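Local structure of 4-dehydrase (Streptomyces venezuelae, 2PO3) at residues L224-F227 and G228-L231; E302-E305 and A306-G309; T351-L354 and A355-L359. The protein is a key enzyme of desosamine biosynthesis that probably transfers an amino group to a TDP-sugar with pyridoxal phosphate as cofactor. One frame throughout, in Å; residues are numbered along the deposited sequence.

In the fold
All three are local contacts, each within one continuous run of chain, yet each is used differently. Contact 1 lies at a ligand pocket and the subunit interface, on the opposite side of the chain's centre from the other two, with centres 52 Å and 41 Å from theirs; its chemistry is largely aromatic. Contacts 2 and 3, centres 11 Å apart, meet on adjacent strands 299-303 and 358-361 of the three-stranded sheet, where a salt bridge from Glu302 to Arg357 joins them. Contact 2 is the more exposed and polar, a capped helix start. Contact 3, nearest the chain's centre, combines a buried aliphatic side with an arginine pair at the surface.

Contact 1 of 3, residues L224-F227 and G228-L231; sequences LHNF and GFDL
Asn226 O accepts from Phe229 N at 2.9 Å, the donor standing 40° out of the carbonyl plane. The bond closes a type I' beta turn from Asn226 to Phe229, whose two middle residues, Phe227 and Gly228, both have positive phi. Closing the turn brings two aromatic residues together. The CB of Phe227 comes over one face of the Phe229 ring, 3.8 Å from its centroid, a CH-pi contact; the two rings themselves stand obliquely. Asn226 sets its amide at nearly a right angle to the Phe229 ring, and its CG is anti to the backbone N (chi1 -179°), a rotation that brings Asn226 ND2 to 4.0 Å from Phe229 CD1. Farther round, a type II turn runs from Gly228 to Leu231 and carries Leu231 CD2 to 4.5 Å from Leu224 CG. Phe227 and Phe229 both touch the bound sugar-nucleotide aldimine, making the turn a piece of pocket wall. It follows directly on helix 215-225, against which Leu231 rests; Leu224 packs on helix 76-87, and Phe227 meets Phe100 of the second subunit edge-to-face.

Contact 2 of 3, residues E302-E305 and A306-G309; sequences EIDE and ATTG
Asp304 and Glu305, with Ala306 behind them, show how a strand can turn straight into a helix. Asp304 is the N-cap residue: Asp304 OD2 accepts from Ala306 N at 3.1 Å, met on the anti side and somewhat out of the carboxylate plane. The CG of Asp304 is anti to the backbone N (chi1 -163°), which turns the carboxylate toward the Ala306 amide, and Ala306 CB lies 3.5 Å from the same Asp304 OD2. Thr307 crosses the aspartate at about a right angle, Thr307 OG1 lying 3.6 Å from Asp304 CG. The backbone of Asp304 is used as well. Asp304 O receives Thr308 N at 3.0 Å, an almost straight bond (177°) that comes in nearly along the C=O direction, and Thr308 OG1 sits 3.1 Å from Asp304 O. Glu305 contributes chiefly through its main chain. Glu305 O takes Gly309 N at 2.7 Å, from above the carbonyl plane, while the extended side chain of Glu305 leads off from the turn and touches His311. Gly309 then leaves the helix with positive phi, ending it after about one turn. With an alanine in place of Asp304 there is no carboxylate, and the Ala306 amide would probably be left without its cap and Thr307 without the group it packs against. Around the turn, Arg387 reaches Ala306 O, and Asp304 OD1 has a long, weak ion pair with Arg357 NH1. Taken together, Asp304 caps an early amide with its carboxylate, and its carbonyl makes the first i to i+4 bond of the helix; the partial positive charge of the amides at this helix end probably favours the carboxylate.

Contact 3 of 3, residues T351-L354 and A355-L359; sequences TERL and AARVL
Ala355 N reaches back to Thr351 O at 2.9 Å in a regular helical bond, and with it helix 349-355 approaches a helix-to-strand junction that leads into strand 358-361. Ala356 N has two weak bonds, to Glu352 O and to Arg353 O. Arg357 N donates to Leu354 O at 2.8 Å from well above the carbonyl plane, an i to i-3 bond as in a 3-10 turn. The Arg357 side chain bends at chi3 (41°), which lays its guanidinium flat against that of Arg353, planes 20° apart and centres 4.1 Å apart. NH2 of Arg353 sits over the centre of the Arg357 group, while CD of Arg357 lies over a face of the Arg353 guanidinium. The like charges of this pair are probably eased by Glu302, whose carboxylate salt-bridges Arg357 NE. Arg353 itself comes in along an extended chain from CG to NE. Val358 closes the junction: Val358 N also donates to Leu354 O, at 3.2 Å and almost in line with the C=O bond, leaving that oxygen held by two amides. On the buried side Leu354 and Val358 cross obliquely, and Leu354 CD1 rests 3.5 Å from Val358 CG1. Pairing with strand 299-303, begun at Arg357 with Ile303, continues as the Leu359 backbone bonds to Val301, and the Leu359 side chain packs on Val315 and Met316 of helix 312-321.

Contact 1 of 3, residues L224-F227 and G228-L231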
loop_
_atom_site.group_PDB
_atom_site.type_symbol
_atom_site.label_atom_id
_atom_site.label_comp_id
_atom_site.label_asym_id
_atom_site.label_seq_id
_atom_site.Cartn_x
_atom_site.Cartn_y
_atom_site.Cartn_z
ATOM N N LEU A 224 -6.559 2.738 -11.960
ATOM C CA LEU A 224 -7.040 2.974 -10.600
ATOM C C LEU A 224 -5.926 2.890 -9.540
ATOM O O LEU A 224 -6.003 3.500 -8.473
ATOM C CB LEU A 224 -8.164 1.974 -10.239
ATOM C CG LEU A 224 -9.511 2.222 -10.910
ATOM C CD1 LEU A 224 -10.462 1.064 -10.619
ATOM C CD2 LEU A 224 -10.131 3.544 -10.457
ATOM N N HIS A 225 -4.885 2.112 -9.819
ATOM C CA HIS A 225 -3.828 1.988 -8.840
ATOM C C HIS A 225 -2.938 3.198 -8.815
ATOM O O HIS A 225 -2.056 3.343 -7.966
ATOM C CB HIS A 225 -3.114 0.628 -8.869
ATOM C CG HIS A 225 -1.747 0.597 -9.490
ATOM N ND1 HIS A 225 -1.448 1.261 -10.674
ATOM C CD2 HIS A 225 -0.616 -0.061 -9.091
ATOM C CE1 HIS A 225 -0.160 1.029 -10.960
ATOM N NE2 HIS A 225 0.357 0.234 -10.033
ATOM N N ASN A 226 -3.237 4.076 -9.771
ATOM C CA ASN A 226 -2.512 5.337 -9.934
ATOM C C ASN A 226 -3.428 6.555 -10.027
ATOM O O ASN A 226 -3.486 7.278 -11.029
ATOM C CB ASN A 226 -1.417 5.354 -11.029
ATOM C CG ASN A 226 -0.639 6.660 -11.180
ATOM O OD1 ASN A 226 -0.054 7.207 -10.223
ATOM N ND2 ASN A 226 -0.573 7.133 -12.423
ATOM N N PHE A 227 -4.165 6.754 -8.950
ATOM C CA PHE A 227 -5.069 7.877 -8.794
ATOM C C PHE A 227 -6.186 7.984 -9.802
ATOM O O PHE A 227 -6.865 9.003 -9.832
ATOM C CB PHE A 227 -4.239 9.166 -8.629
ATOM C CG PHE A 227 -3.219 9.001 -7.510
ATOM C CD1 PHE A 227 -1.861 8.806 -7.771
ATOM C CD2 PHE A 227 -3.628 9.029 -6.173
ATOM C CE1 PHE A 227 -0.943 8.647 -6.726
ATOM C CE2 PHE A 227 -2.718 8.875 -5.125
ATOM C CZ PHE A 227 -1.366 8.679 -5.396
ATOM N N GLY A 228 -6.382 6.920 -10.586
ATOM C CA GLY A 228 -7.419 6.886 -11.592
ATOM C C GLY A 228 -6.924 7.627 -12.825
ATOM O O GLY A 228 -7.672 7.891 -13.770
ATOM N N PHE A 229 -5.645 7.974 -12.819
ATOM C CA PHE A 229 -5.117 8.693 -13.975
ATOM C C PHE A 229 -5.059 7.835 -15.200
ATOM O O PHE A 229 -4.633 6.668 -15.160
ATOM C CB PHE A 229 -3.741 9.361 -13.826
ATOM C CG PHE A 229 -3.701 10.380 -12.719
ATOM C CD1 PHE A 229 -2.524 10.580 -11.988
ATOM C CD2 PHE A 229 -4.844 11.125 -12.410
ATOM C CE1 PHE A 229 -2.473 11.525 -10.960
ATOM C CE2 PHE A 229 -4.817 12.072 -11.385
ATOM C CZ PHE A 229 -3.628 12.254 -10.671
ATOM N N ASP A 230 -5.471 8.517 -16.266
ATOM C CA ASP A 230 -5.529 8.016 -17.629
ATOM C C ASP A 230 -6.619 6.976 -17.868
ATOM O O ASP A 230 -6.471 6.006 -18.625
ATOM C CB ASP A 230 -4.137 7.699 -18.222
ATOM C CG ASP A 230 -3.237 8.917 -18.135
ATOM O OD1 ASP A 230 -3.447 9.947 -18.760
ATOM O OD2 ASP A 230 -2.268 8.791 -17.249
ATOM N N LEU A 231 -7.738 7.194 -17.186
ATOM C CA LEU A 231 -8.860 6.286 -17.303
ATOM C C LEU A 231 -10.064 7.030 -17.875
ATOM O O LEU A 231 -10.804 7.760 -17.179
ATOM C CB LEU A 231 -9.186 5.532 -15.991
ATOM C CG LEU A 231 -10.493 4.745 -16.105
ATOM C CD1 LEU A 231 -10.528 3.955 -17.415
ATOM C CD2 LEU A 231 -10.651 3.828 -14.904
#

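Contact 2 of 3, residues E302-E305 and A306-G309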
loop_
_atom_site.group_PDB
_atom_site.type_symbol
_atom_site.label_atom_id
_atom_site.label_comp_id
_atom_site.label_asym_id
_atom_site.label_seq_id
_atom_site.Cartn_x
_atom_site.Cartn_y
_atom_site.Cartn_z
ATOM N N GLU A 302 -3.067 -31.978 10.545
ATOM C CA GLU A 302 -4.306 -31.856 11.225
ATOM C C GLU A 302 -4.101 -32.689 12.454
ATOM O O GLU A 302 -3.610 -33.809 12.360
ATOM C CB GLU A 302 -5.433 -32.490 10.441
ATOM C CG GLU A 302 -5.762 -31.598 9.255
ATOM C CD GLU A 302 -6.857 -32.199 8.429
ATOM O OE1 GLU A 302 -6.748 -32.484 7.246
ATOM O OE2 GLU A 302 -7.930 -32.388 9.133
ATOM N N ILE A 303 -4.479 -32.107 13.578
ATOM C CA ILE A 303 -4.420 -32.721 14.887
ATOM C C ILE A 303 -5.859 -33.159 15.291
ATOM O O ILE A 303 -6.734 -32.297 15.463
ATOM C CB ILE A 303 -3.923 -31.717 15.931
ATOM C CG1 ILE A 303 -2.496 -31.292 15.607
ATOM C CG2 ILE A 303 -3.978 -32.363 17.332
ATOM C CD1 ILE A 303 -1.718 -32.508 15.164
ATOM N N ASP A 304 -6.120 -34.462 15.439
ATOM C CA ASP A 304 -7.444 -34.969 15.846
ATOM C C ASP A 304 -7.502 -35.087 17.371
ATOM O O ASP A 304 -6.985 -36.045 17.936
ATOM C CB ASP A 304 -7.725 -36.370 15.280
ATOM C CG ASP A 304 -9.184 -36.766 15.316
ATOM O OD1 ASP A 304 -9.694 -37.362 14.393
ATOM O OD2 ASP A 304 -9.851 -36.363 16.385
ATOM N N GLU A 305 -8.107 -34.126 18.065
ATOM C CA GLU A 305 -8.155 -34.196 19.513
ATOM C C GLU A 305 -8.723 -35.484 20.124
ATOM O O GLU A 305 -8.326 -35.889 21.203
ATOM C CB GLU A 305 -8.739 -32.937 20.142
ATOM C CG GLU A 305 -9.003 -33.072 21.651
ATOM C CD GLU A 305 -9.697 -31.833 22.150
ATOM O OE1 GLU A 305 -10.761 -31.405 21.712
ATOM O OE2 GLU A 305 -8.980 -31.202 23.037
ATOM N N ALA A 306 -9.650 -36.135 19.445
ATOM C CA ALA A 306 -10.185 -37.354 20.009
ATOM C C ALA A 306 -9.155 -38.478 20.099
ATOM O O ALA A 306 -9.016 -39.152 21.121
ATOM C CB ALA A 306 -11.378 -37.785 19.182
ATOM N N THR A 307 -8.452 -38.677 18.989
ATOM C CA THR A 307 -7.440 -39.688 18.829
ATOM C C THR A 307 -6.251 -39.397 19.732
ATOM O O THR A 307 -5.786 -40.246 20.468
ATOM C CB THR A 307 -7.004 -39.717 17.333
ATOM O OG1 THR A 307 -8.063 -40.020 16.465
ATOM C CG2 THR A 307 -5.850 -40.667 17.071
ATOM N N THR A 308 -5.745 -38.167 19.687
ATOM C CA THR A 308 -4.594 -37.781 20.481
ATOM C C THR A 308 -4.865 -37.404 21.930
ATOM O O THR A 308 -3.979 -37.532 22.756
ATOM C CB THR A 308 -3.911 -36.565 19.833
ATOM O OG1 THR A 308 -4.732 -35.426 19.987
ATOM C CG2 THR A 308 -3.681 -36.793 18.350
ATOM N N GLY A 309 -6.054 -36.893 22.244
ATOM C CA GLY A 309 -6.289 -36.502 23.615
ATOM C C GLY A 309 -5.665 -35.147 23.921
ATOM O O GLY A 309 -5.559 -34.732 25.061
#

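Contact 3 of 3, residues T351-L354 and A355-L359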
loop_
_atom_site.group_PDB
_atom_site.type_symbol
_atom_site.label_atom_id
_atom_site.label_comp_id
_atom_site.label_asym_id
_atom_site.label_seq_id
_atom_site.Cartn_x
_atom_site.Cartn_y
_atom_site.Cartn_z
ATOM N N THR A 351 -15.860 -26.004 7.701
ATOM C CA THR A 351 -14.943 -24.952 7.982
ATOM C C THR A 351 -14.611 -24.993 9.459
ATOM O O THR A 351 -13.468 -24.990 9.905
ATOM C CB THR A 351 -15.645 -23.623 7.690
ATOM O OG1 THR A 351 -15.790 -23.521 6.284
ATOM C CG2 THR A 351 -14.882 -22.425 8.283
ATOM N N GLU A 352 -15.634 -25.035 10.263
ATOM C CA GLU A 352 -15.303 -25.035 11.673
ATOM C C GLU A 352 -14.508 -26.227 12.135
ATOM O O GLU A 352 -13.682 -26.154 13.025
ATOM C CB GLU A 352 -16.572 -24.874 12.517
ATOM C CG GLU A 352 -17.421 -23.716 11.982
ATOM C CD GLU A 352 -18.530 -23.296 12.897
ATOM O OE1 GLU A 352 -18.996 -22.183 12.907
ATOM O OE2 GLU A 352 -18.915 -24.227 13.726
ATOM N N ARG A 353 -14.755 -27.359 11.529
ATOM C CA ARG A 353 -14.031 -28.526 11.951
ATOM C C ARG A 353 -12.570 -28.506 11.530
ATOM O O ARG A 353 -11.669 -28.927 12.266
ATOM C CB ARG A 353 -14.783 -29.753 11.447
ATOM C CG ARG A 353 -14.209 -31.090 11.838
ATOM C CD ARG A 353 -14.821 -32.197 10.975
ATOM N NE ARG A 353 -14.056 -33.454 10.955
ATOM C CZ ARG A 353 -12.945 -33.643 10.249
ATOM N NH1 ARG A 353 -12.408 -32.677 9.486
ATOM N NH2 ARG A 353 -12.355 -34.834 10.316
ATOM N N LEU A 354 -12.318 -28.022 10.331
ATOM C CA LEU A 354 -10.945 -27.979 9.838
ATOM C C LEU A 354 -10.169 -26.919 10.578
ATOM O O LEU A 354 -9.021 -27.089 10.988
ATOM C CB LEU A 354 -10.970 -27.624 8.334
ATOM C CG LEU A 354 -9.636 -27.632 7.567
ATOM C CD1 LEU A 354 -8.915 -28.955 7.792
ATOM C CD2 LEU A 354 -9.929 -27.512 6.083
ATOM N N ALA A 355 -10.822 -25.793 10.759
ATOM C CA ALA A 355 -10.161 -24.694 11.441
ATOM C C ALA A 355 -9.647 -25.076 12.767
ATOM O O ALA A 355 -8.657 -24.515 13.235
ATOM C CB ALA A 355 -11.034 -23.495 11.647
ATOM N N ALA A 356 -10.310 -26.021 13.390
ATOM C CA ALA A 356 -9.841 -26.431 14.712
ATOM C C ALA A 356 -8.729 -27.445 14.711
ATOM O O ALA A 356 -8.128 -27.665 15.766
ATOM C CB ALA A 356 -10.944 -27.052 15.549
ATOM N N ARG A 357 -8.475 -28.088 13.565
ATOM C CA ARG A 357 -7.415 -29.116 13.516
ATOM C C ARG A 357 -6.043 -28.724 12.953
ATOM O O ARG A 357 -5.022 -29.336 13.289
ATOM C CB ARG A 357 -7.927 -30.311 12.717
ATOM C CG ARG A 357 -9.356 -30.635 13.121
ATOM C CD ARG A 357 -10.126 -31.390 12.061
ATOM N NE ARG A 357 -9.331 -32.420 11.408
ATOM C CZ ARG A 357 -9.197 -33.674 11.866
ATOM N NH1 ARG A 357 -9.802 -34.086 12.971
ATOM N NH2 ARG A 357 -8.456 -34.568 11.200
ATOM N N VAL A 358 -6.037 -27.712 12.077
ATOM C CA VAL A 358 -4.853 -27.220 11.372
ATOM C C VAL A 358 -3.717 -26.561 12.129
ATOM O O VAL A 358 -3.917 -25.705 13.001
ATOM C CB VAL A 358 -5.227 -26.482 10.080
ATOM C CG1 VAL A 358 -6.143 -27.384 9.245
ATOM C CG2 VAL A 358 -5.913 -25.130 10.340
ATOM N N LEU A 359 -2.500 -26.968 11.747
ATOM C CA LEU A 359 -1.295 -26.416 12.348
ATOM C C LEU A 359 -0.238 -26.294 11.272
ATOM O O LEU A 359 0.068 -27.280 10.577
ATOM C CB LEU A 359 -0.747 -27.271 13.515
ATOM C CG LEU A 359 0.384 -26.507 14.180
ATOM C CD1 LEU A 359 -0.137 -25.244 14.825
ATOM C CD2 LEU A 359 1.017 -27.336 15.263
#